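Uncharacterized protein YhfS (Escherichia coli, PDB 4J8L) is of unknown function but carries covalently bound pyridoxal 5'-phosphate and probably acts as an enzyme of the aminotransferase-like superfamily. Local coordinates at residues F4-L9 against I273-S278; F19-S24 against R237-A242; A179-E184 against N188-S193. All blocks are in the same frame, centred on the assembly; numbering follows the deposited sequence.

Interaction 1 of 3, residues F4-L9 against I273-S278; sequences FPLQSL and IANAQS. With ACY (acetic acid), chain E.
Asn275 reaches across to the N-terminal segment and receives the backbone N-H of Leu6 on OD1, with 2.8 Å between Leu6 N and Asn275 OD1. The bond is fairly straight at the hydrogen, but the donor stands well above the carbonyl plane, 38° out of it, instead of lying on a lone pair. The other end of the amide is held more conventionally: Asn275 ND2 donates a hydrogen bond to Gln277 O, 2.9 Å away, with that acceptor close to the amide plane. Gripped at both ends, the amide is held against rotation, and the chi1 of Asn275, -91°, lies well off a staggered value.

The strand ending at Asn275 belongs to the antiparallel sheet of the small C-terminal domain, as in fold-type I pyridoxal-phosphate enzymes, and the turn that follows, with a cis peptide before Gln277, leads to the neighbouring strand 279-285. Leu6 crosses the asparagine at about a right angle. With chi1 of -58° its CG stands beside its own N, above the amide plane and off its oxygen and nitrogen end, 3.7 Å from Asn275 OD1. Pro5 lies against the strand, its CB 4.4 Å from Ile273 CG2. An alanine in place of Asn275 would probably leave Leu6 N-H and Gln277 O without this bridging mate and open a gap beside the leucine.

Farther along, Lys279 bonds both Leu6 O and Ser8 OG. The Ser8 hydroxyl also donates to a bound acetic acid, probably from the crystallisation liquor, at 2.6 Å from Ser8 OG to OXT.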
loop_
_atom_site.group_PDB
_atom_site.type_symbol
_atom_site.label_atom_id
_atom_site.label_comp_id
_atom_site.label_asym_id
_atom_site.label_seq_id
_atom_site.Cartn_x
_atom_site.Cartn_y
_atom_site.Cartn_z
ATOM N N PHE A 4 -3.648 0.613 16.006
ATOM C CA PHE A 4 -4.065 -0.733 15.631
ATOM C C PHE A 4 -3.441 -1.094 14.298
ATOM O O PHE A 4 -4.128 -1.140 13.276
ATOM C CB PHE A 4 -5.587 -0.806 15.530
ATOM C CG PHE A 4 -6.294 -0.394 16.785
ATOM C CD1 PHE A 4 -6.579 -1.326 17.768
ATOM C CD2 PHE A 4 -6.663 0.928 16.991
ATOM C CE1 PHE A 4 -7.231 -0.950 18.928
ATOM C CE2 PHE A 4 -7.320 1.311 18.154
ATOM C CZ PHE A 4 -7.601 0.371 19.121
ATOM N N PRO A 5 -2.126 -1.350 14.302
ATOM C CA PRO A 5 -1.435 -1.647 13.045
ATOM C C PRO A 5 -1.902 -2.951 12.408
ATOM O O PRO A 5 -2.441 -3.830 13.088
ATOM C CB PRO A 5 0.039 -1.748 13.458
ATOM C CG PRO A 5 0.035 -1.954 14.930
ATOM C CD PRO A 5 -1.207 -1.303 15.455
ATOM N N LEU A 6 -1.709 -3.057 11.099
ATOM C CA LEU A 6 -2.019 -4.283 10.377
ATOM C C LEU A 6 -1.116 -5.396 10.878
ATOM O O LEU A 6 -0.024 -5.138 11.388
ATOM C CB LEU A 6 -1.809 -4.077 8.877
ATOM C CG LEU A 6 -2.642 -2.944 8.273
ATOM C CD1 LEU A 6 -2.389 -2.874 6.765
ATOM C CD2 LEU A 6 -4.115 -3.152 8.567
ATOM N N GLN A 7 -1.576 -6.634 10.725
ATOM C CA GLN A 7 -0.848 -7.801 11.210
ATOM C C GLN A 7 0.200 -8.263 10.195
ATOM O O GLN A 7 -0.149 -8.720 9.103
ATOM C CB GLN A 7 -1.843 -8.933 11.495
ATOM C CG GLN A 7 -1.207 -10.227 11.985
ATOM C CD GLN A 7 -0.582 -10.095 13.358
ATOM O OE1 GLN A 7 0.599 -10.394 13.546
ATOM N NE2 GLN A 7 -1.374 -9.659 14.332
ATOM N N SER A 8 1.480 -8.157 10.562
ATOM C CA SER A 8 2.574 -8.521 9.665
ATOM C C SER A 8 2.680 -10.032 9.475
ATOM O O SER A 8 2.373 -10.808 10.380
ATOM C CB SER A 8 3.910 -8.016 10.222
ATOM O OG SER A 8 3.905 -6.613 10.424
ATOM N N LEU A 9 3.136 -10.441 8.298
ATOM C CA LEU A 9 3.449 -11.844 8.065
ATOM C C LEU A 9 4.728 -12.230 8.790
ATOM O O LEU A 9 5.675 -11.437 8.877
ATOM C CB LEU A 9 3.612 -12.128 6.566
ATOM C CG LEU A 9 2.387 -11.821 5.694
ATOM C CD1 LEU A 9 2.687 -12.122 4.230
ATOM C CD2 LEU A 9 1.170 -12.608 6.164
ATOM N N ILE A 273 4.717 1.385 17.266
ATOM C CA ILE A 273 4.555 1.001 15.874
ATOM C C ILE A 273 3.157 1.398 15.430
ATOM O O ILE A 273 2.176 1.147 16.135
ATOM C CB ILE A 273 4.754 -0.507 15.691
ATOM C CG1 ILE A 273 6.237 -0.840 15.846
ATOM C CG2 ILE A 273 4.262 -0.954 14.321
ATOM C CD1 ILE A 273 6.542 -2.317 15.788
ATOM N N ALA A 274 3.073 2.038 14.271
ATOM C CA ALA A 274 1.795 2.469 13.739
ATOM C C ALA A 274 1.778 2.332 12.227
ATOM O O ALA A 274 2.816 2.419 11.579
ATOM C CB ALA A 274 1.534 3.909 14.125
ATOM N N ASN A 275 0.592 2.137 11.668
ATOM C CA ASN A 275 0.425 2.282 10.232
ATOM C C ASN A 275 0.212 3.753 9.914
ATOM O O ASN A 275 -0.889 4.290 10.080
ATOM C CB ASN A 275 -0.734 1.435 9.730
ATOM C CG ASN A 275 -0.283 0.058 9.302
ATOM O OD1 ASN A 275 -0.216 -0.864 10.117
ATOM N ND2 ASN A 275 0.047 -0.085 8.019
ATOM N N ALA A 276 1.289 4.410 9.497
ATOM C CA ALA A 276 1.269 5.852 9.280
ATOM C C ALA A 276 1.969 6.276 7.983
ATOM O O ALA A 276 2.985 6.956 8.031
ATOM C CB ALA A 276 1.913 6.554 10.480
ATOM N N GLN A 277 1.452 5.874 6.823
ATOM C CA GLN A 277 0.305 4.979 6.708
ATOM C C GLN A 277 0.812 3.548 6.550
ATOM O O GLN A 277 0.107 2.597 6.872
ATOM C CB GLN A 277 -0.593 5.400 5.545
ATOM C CG GLN A 277 -1.139 6.817 5.724
ATOM C CD GLN A 277 -2.266 7.147 4.767
ATOM O OE1 GLN A 277 -2.263 6.722 3.615
ATOM N NE2 GLN A 277 -3.243 7.917 5.244
ATOM N N SER A 278 2.043 3.401 6.066
ATOM C CA SER A 278 2.695 2.100 6.088
ATOM C C SER A 278 3.121 1.829 7.522
ATOM O O SER A 278 3.233 2.753 8.321
ATOM C CB SER A 278 3.914 2.069 5.156
ATOM O OG SER A 278 4.401 0.739 5.004
HETATM C C ACY E . 3.202 -4.576 7.757
HETATM O O ACY E . 3.332 -3.522 7.095
HETATM O OXT ACY E . 4.162 -5.172 8.311
HETATM C CH3 ACY E . 1.822 -5.157 7.880
#

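Interaction 2 of 3, residues F19-S24 against R237-A242; sequences FALVDS and RGLVFA
Leu21 and Val240 meet where two long helices, 11-28 and 229-261, pack in an antiparallel pair, a clear case of ridge and hollow matching. The short segments run at 151° to each other with their axes 9.5 Å apart, and the side chains that meet between the two segments are all aliphatic.

Two bumps interlock. From the first helix Leu21 projects toward its neighbour: its CG is anti to the backbone N (chi1 173°), and its CD2 methyl drops into the notch between two successive residues. One wall of that notch is Leu239, whose CB is 3.7 Å from Leu21 CD2, and the other is Val240, whose CG2 lies equally near. The floor is backbone, for Leu21 CD2 also rests 3.7 Å from Val240 N.

In return Val240 is the knob of the second helix. It sits against Gln18, Leu21, Val22 and Ile25, the four-residue diamond of knobs-into-holes packing. On the buried flank Met176 touches both Leu21 and Leu239, and helix 50-62 closes in through Val58 and Ala62 on Leu21 and Leu59 on Leu239. Leu239 also touches Leu197, the residue after the cofactor-bearing lysine.

Toward the more open side the two valines cross at about a right angle, Val22 CG2 facing both methyls of Val240, 4.0 Å from Val240 CG1 and 4.1 Å from Val240 CG2.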
loop_
_atom_site.group_PDB
_atom_site.type_symbol
_atom_site.label_atom_id
_atom_site.label_comp_id
_atom_site.label_asym_id
_atom_site.label_seq_id
_atom_site.Cartn_x
_atom_site.Cartn_y
_atom_site.Cartn_z
ATOM N N PHE A 19 6.511 -18.502 -2.421
ATOM C CA PHE A 19 6.478 -19.777 -3.149
ATOM C C PHE A 19 5.209 -19.876 -3.990
ATOM O O PHE A 19 5.241 -20.374 -5.116
ATOM C CB PHE A 19 6.567 -20.976 -2.197
ATOM C CG PHE A 19 7.821 -21.005 -1.346
ATOM C CD1 PHE A 19 8.987 -20.369 -1.761
ATOM C CD2 PHE A 19 7.822 -21.679 -0.129
ATOM C CE1 PHE A 19 10.126 -20.413 -0.973
ATOM C CE2 PHE A 19 8.956 -21.719 0.665
ATOM C CZ PHE A 19 10.108 -21.077 0.240
ATOM N N ALA A 20 4.091 -19.406 -3.435
ATOM C CA ALA A 20 2.818 -19.520 -4.133
ATOM C C ALA A 20 2.824 -18.660 -5.394
ATOM O O ALA A 20 2.271 -19.056 -6.426
ATOM C CB ALA A 20 1.655 -19.154 -3.209
ATOM N N LEU A 21 3.471 -17.500 -5.319
ATOM C CA LEU A 21 3.575 -16.625 -6.478
ATOM C C LEU A 21 4.468 -17.270 -7.538
ATOM O O LEU A 21 4.138 -17.258 -8.722
ATOM C CB LEU A 21 4.088 -15.234 -6.086
ATOM C CG LEU A 21 4.397 -14.278 -7.249
ATOM C CD1 LEU A 21 3.171 -14.023 -8.128
ATOM C CD2 LEU A 21 4.982 -12.949 -6.736
ATOM N N VAL A 22 5.589 -17.846 -7.114
ATOM C CA VAL A 22 6.466 -18.511 -8.070
ATOM C C VAL A 22 5.768 -19.713 -8.707
ATOM O O VAL A 22 5.956 -19.985 -9.896
ATOM C CB VAL A 22 7.820 -18.898 -7.441
ATOM C CG1 VAL A 22 8.702 -19.638 -8.452
ATOM C CG2 VAL A 22 8.517 -17.628 -6.979
ATOM N N ASP A 23 4.938 -20.407 -7.933
ATOM C CA ASP A 23 4.195 -21.545 -8.473
ATOM C C ASP A 23 3.275 -21.093 -9.596
ATOM O O ASP A 23 3.141 -21.771 -10.627
ATOM C CB ASP A 23 3.373 -22.237 -7.381
ATOM C CG ASP A 23 2.774 -23.544 -7.852
ATOM O OD1 ASP A 23 1.552 -23.589 -8.134
ATOM O OD2 ASP A 23 3.519 -24.550 -7.944
ATOM N N SER A 24 2.637 -19.944 -9.393
ATOM C CA SER A 24 1.782 -19.383 -10.423
ATOM C C SER A 24 2.582 -18.997 -11.667
ATOM O O SER A 24 2.115 -19.198 -12.792
ATOM C CB SER A 24 1.017 -18.171 -9.901
ATOM O OG SER A 24 0.101 -17.734 -10.889
ATOM N N ARG A 237 9.271 -9.706 -10.627
ATOM C CA ARG A 237 10.548 -9.790 -9.918
ATOM C C ARG A 237 10.448 -9.100 -8.564
ATOM O O ARG A 237 10.876 -9.642 -7.539
ATOM C CB ARG A 237 11.679 -9.167 -10.740
ATOM C CG ARG A 237 13.031 -9.126 -10.028
ATOM C CD ARG A 237 14.101 -8.519 -10.932
ATOM N NE ARG A 237 13.773 -8.736 -12.338
ATOM C CZ ARG A 237 14.191 -7.960 -13.332
ATOM N NH1 ARG A 237 14.973 -6.918 -13.077
ATOM N NH2 ARG A 237 13.825 -8.229 -14.580
ATOM N N GLY A 238 9.880 -7.901 -8.559
ATOM C CA GLY A 238 9.782 -7.148 -7.321
ATOM C C GLY A 238 8.863 -7.842 -6.334
ATOM O O GLY A 238 9.166 -7.957 -5.144
ATOM N N LEU A 239 7.740 -8.329 -6.845
ATOM C CA LEU A 239 6.743 -8.974 -6.015
ATOM C C LEU A 239 7.252 -10.262 -5.380
ATOM O O LEU A 239 6.870 -10.585 -4.263
ATOM C CB LEU A 239 5.503 -9.256 -6.853
ATOM C CG LEU A 239 4.120 -9.164 -6.226
ATOM C CD1 LEU A 239 3.895 -7.865 -5.463
ATOM C CD2 LEU A 239 3.130 -9.270 -7.353
ATOM N N VAL A 240 8.086 -11.014 -6.100
ATOM C CA VAL A 240 8.677 -12.236 -5.547
ATOM C C VAL A 240 9.585 -11.929 -4.350
ATOM O O VAL A 240 9.628 -12.695 -3.378
ATOM C CB VAL A 240 9.463 -13.032 -6.624
ATOM C CG1 VAL A 240 10.269 -14.154 -6.004
ATOM C CG2 VAL A 240 8.491 -13.598 -7.676
ATOM N N PHE A 241 10.303 -10.807 -4.416
ATOM C CA PHE A 241 11.206 -10.396 -3.331
ATOM C C PHE A 241 10.423 -9.766 -2.157
ATOM O O PHE A 241 10.899 -9.722 -1.026
ATOM C CB PHE A 241 12.195 -9.331 -3.834
ATOM C CG PHE A 241 13.397 -9.868 -4.576
ATOM C CD1 PHE A 241 14.187 -10.867 -4.037
ATOM C CD2 PHE A 241 13.769 -9.313 -5.793
ATOM C CE1 PHE A 241 15.307 -11.336 -4.717
ATOM C CE2 PHE A 241 14.886 -9.774 -6.475
ATOM C CZ PHE A 241 15.651 -10.794 -5.934
ATOM N N ALA A 242 9.226 -9.260 -2.428
ATOM C CA ALA A 242 8.525 -8.436 -1.438
ATOM C C ALA A 242 8.176 -9.102 -0.094
ATOM O O ALA A 242 8.480 -8.532 0.960
ATOM C CB ALA A 242 7.297 -7.752 -2.057
#

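Interaction 3 of 3, residues A179-E184 against N188-S193; sequences ARIGCE and NVSTFS
A short 3-10 turn, residues 182-184, sits against strand 189-193, which belongs to the mixed sheet of the large pyridoxal-phosphate domain and leads to the cofactor-bearing lysine at position 196; the link is Cys183 to Ser190. The hydroxyl of Ser190 reaches into the open start of the turn and takes the N-H of Cys183, with 2.8 Å from Cys183 N to Ser190 OG and 155° at the hydrogen. The same oxygen is hydrogen-bonded to Asp171 and Thr169, so three bonds grip a buried polar atom. Asp171 also accepts the N-H of Gly182. That glycine fits closely, since a side chain pointing from it would run into Ser190 OG.

The turn is braced from within by a reciprocal pair: Glu184 N donates to Ile181 O, while Ile181 N donates to Glu184 OE1 at 2.9 Å, on the lone pair away from the other carboxylate oxygen.

Less polar groups pack beside the hydroxyl. Cys183 SG, placed by its chi1 of 64°, lies 3.6 Å from Ser190 OG. Ile181 reaches across to the strand, its CD1 methyl 3.6 Å from Ser190 OG and, obliquely to the ring, 4.1 Å from Phe192 CE1.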
loop_
_atom_site.group_PDB
_atom_site.type_symbol
_atom_site.label_atom_id
_atom_site.label_comp_id
_atom_site.label_asym_id
_atom_site.label_seq_id
_atom_site.Cartn_x
_atom_site.Cartn_y
_atom_site.Cartn_z
ATOM N N ALA A 179 -1.952 -11.114 5.374
ATOM C CA ALA A 179 -2.458 -12.384 4.850
ATOM C C ALA A 179 -3.357 -12.226 3.618
ATOM O O ALA A 179 -3.258 -13.007 2.664
ATOM C CB ALA A 179 -3.186 -13.156 5.942
ATOM N N ARG A 180 -4.246 -11.235 3.646
ATOM C CA ARG A 180 -5.224 -11.061 2.573
ATOM C C ARG A 180 -5.395 -9.597 2.173
ATOM O O ARG A 180 -5.705 -8.758 3.013
ATOM C CB ARG A 180 -6.584 -11.624 2.997
ATOM C CG ARG A 180 -6.600 -13.142 3.211
ATOM C CD ARG A 180 -8.038 -13.683 3.305
ATOM N NE ARG A 180 -8.745 -13.191 4.486
ATOM C CZ ARG A 180 -10.056 -13.314 4.684
ATOM N NH1 ARG A 180 -10.818 -13.908 3.775
ATOM N NH2 ARG A 180 -10.605 -12.835 5.791
ATOM N N ILE A 181 -5.198 -9.294 0.892
ATOM C CA ILE A 181 -5.552 -7.975 0.374
ATOM C C ILE A 181 -7.040 -7.944 0.025
ATOM O O ILE A 181 -7.716 -8.966 0.106
ATOM C CB ILE A 181 -4.675 -7.539 -0.819
ATOM C CG1 ILE A 181 -4.862 -8.449 -2.031
ATOM C CG2 ILE A 181 -3.199 -7.561 -0.424
ATOM C CD1 ILE A 181 -4.195 -7.891 -3.292
ATOM N N GLY A 182 -7.546 -6.775 -0.356
ATOM C CA GLY A 182 -8.987 -6.574 -0.521
ATOM C C GLY A 182 -9.691 -7.625 -1.370
ATOM O O GLY A 182 -10.699 -8.191 -0.948
ATOM N N CYS A 183 -9.164 -7.901 -2.560
ATOM C CA CYS A 183 -9.816 -8.859 -3.458
ATOM C C CYS A 183 -9.787 -10.288 -2.924
ATOM O O CYS A 183 -10.466 -11.164 -3.460
ATOM C CB CYS A 183 -9.207 -8.812 -4.864
ATOM S SG CYS A 183 -7.479 -9.311 -4.961
ATOM N N GLU A 184 -8.998 -10.527 -1.881
ATOM C CA GLU A 184 -8.921 -11.851 -1.275
ATOM C C GLU A 184 -9.862 -11.985 -0.087
ATOM O O GLU A 184 -10.024 -13.074 0.462
ATOM C CB GLU A 184 -7.491 -12.167 -0.827
ATOM C CG GLU A 184 -6.474 -12.114 -1.952
ATOM C CD GLU A 184 -5.062 -12.410 -1.481
ATOM O OE1 GLU A 184 -4.527 -11.631 -0.659
ATOM O OE2 GLU A 184 -4.491 -13.426 -1.934
ATOM N N ASN A 188 -14.456 -6.157 -4.699
ATOM C CA ASN A 188 -14.590 -6.432 -6.121
ATOM C C ASN A 188 -13.282 -6.227 -6.865
ATOM O O ASN A 188 -12.985 -6.970 -7.783
ATOM C CB ASN A 188 -15.719 -5.618 -6.733
ATOM C CG ASN A 188 -17.038 -5.942 -6.099
ATOM O OD1 ASN A 188 -17.457 -5.281 -5.152
ATOM N ND2 ASN A 188 -17.675 -7.007 -6.572
ATOM N N VAL A 189 -12.506 -5.223 -6.464
ATOM C CA VAL A 189 -11.136 -5.077 -6.959
ATOM C C VAL A 189 -10.223 -4.509 -5.891
ATOM O O VAL A 189 -10.641 -3.655 -5.091
ATOM C CB VAL A 189 -11.018 -4.160 -8.211
ATOM C CG1 VAL A 189 -11.503 -4.870 -9.478
ATOM C CG2 VAL A 189 -11.752 -2.840 -8.000
ATOM N N SER A 190 -8.991 -5.013 -5.887
ATOM C CA SER A 190 -7.871 -4.429 -5.153
ATOM C C SER A 190 -7.087 -3.508 -6.068
ATOM O O SER A 190 -7.081 -3.692 -7.282
ATOM C CB SER A 190 -6.920 -5.526 -4.669
ATOM O OG SER A 190 -7.305 -6.060 -3.416
ATOM N N THR A 191 -6.409 -2.519 -5.490
ATOM C CA THR A 191 -5.524 -1.676 -6.282
ATOM C C THR A 191 -4.224 -1.452 -5.523
ATOM O O THR A 191 -4.219 -1.362 -4.298
ATOM C CB THR A 191 -6.137 -0.292 -6.578
ATOM O OG1 THR A 191 -6.342 0.416 -5.348
ATOM C CG2 THR A 191 -7.443 -0.398 -7.329
ATOM N N PHE A 192 -3.123 -1.356 -6.254
ATOM C CA PHE A 192 -1.844 -1.024 -5.626
ATOM C C PHE A 192 -0.783 -0.567 -6.606
ATOM O O PHE A 192 -0.774 -0.988 -7.760
ATOM C CB PHE A 192 -1.299 -2.195 -4.790
ATOM C CG PHE A 192 -1.233 -3.511 -5.515
ATOM C CD1 PHE A 192 -2.316 -4.383 -5.492
ATOM C CD2 PHE A 192 -0.064 -3.911 -6.172
ATOM C CE1 PHE A 192 -2.257 -5.614 -6.134
ATOM C CE2 PHE A 192 0.001 -5.146 -6.822
ATOM C CZ PHE A 192 -1.095 -5.997 -6.801
ATOM N N SER A 193 0.118 0.289 -6.120
ATOM C CA SER A 193 1.346 0.628 -6.834
ATOM C C SER A 193 2.327 -0.542 -6.854
ATOM O O SER A 193 2.601 -1.146 -5.823
ATOM C CB SER A 193 2.026 1.826 -6.159
ATOM O OG SER A 193 3.346 2.000 -6.651
#

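In the fold
From the N terminus, the chain first passes 4-9, then helix 11-28 carrying 19-24. Much later come 179-184 and, after three residues, strand 189-193, whose meeting in interaction 3 closes a tight local loop. Helix 229-261 next brings 237-242 back to 19-24, so interaction 2 closes a loop of over 200 residues around interaction 3. Strand 268-275 then returns to 4-9, and interaction 1 encloses both; none cross. Interaction 3 packs a turn onto a strand of the large-domain sheet, interaction 2 packs the N-terminal helix on the long helix, and interaction 1 ties the N-terminal segment to the small-domain sheet. Interactions 1 and 3 touch, Leu9 CD2 lying 3.6 Å from Ala179 N.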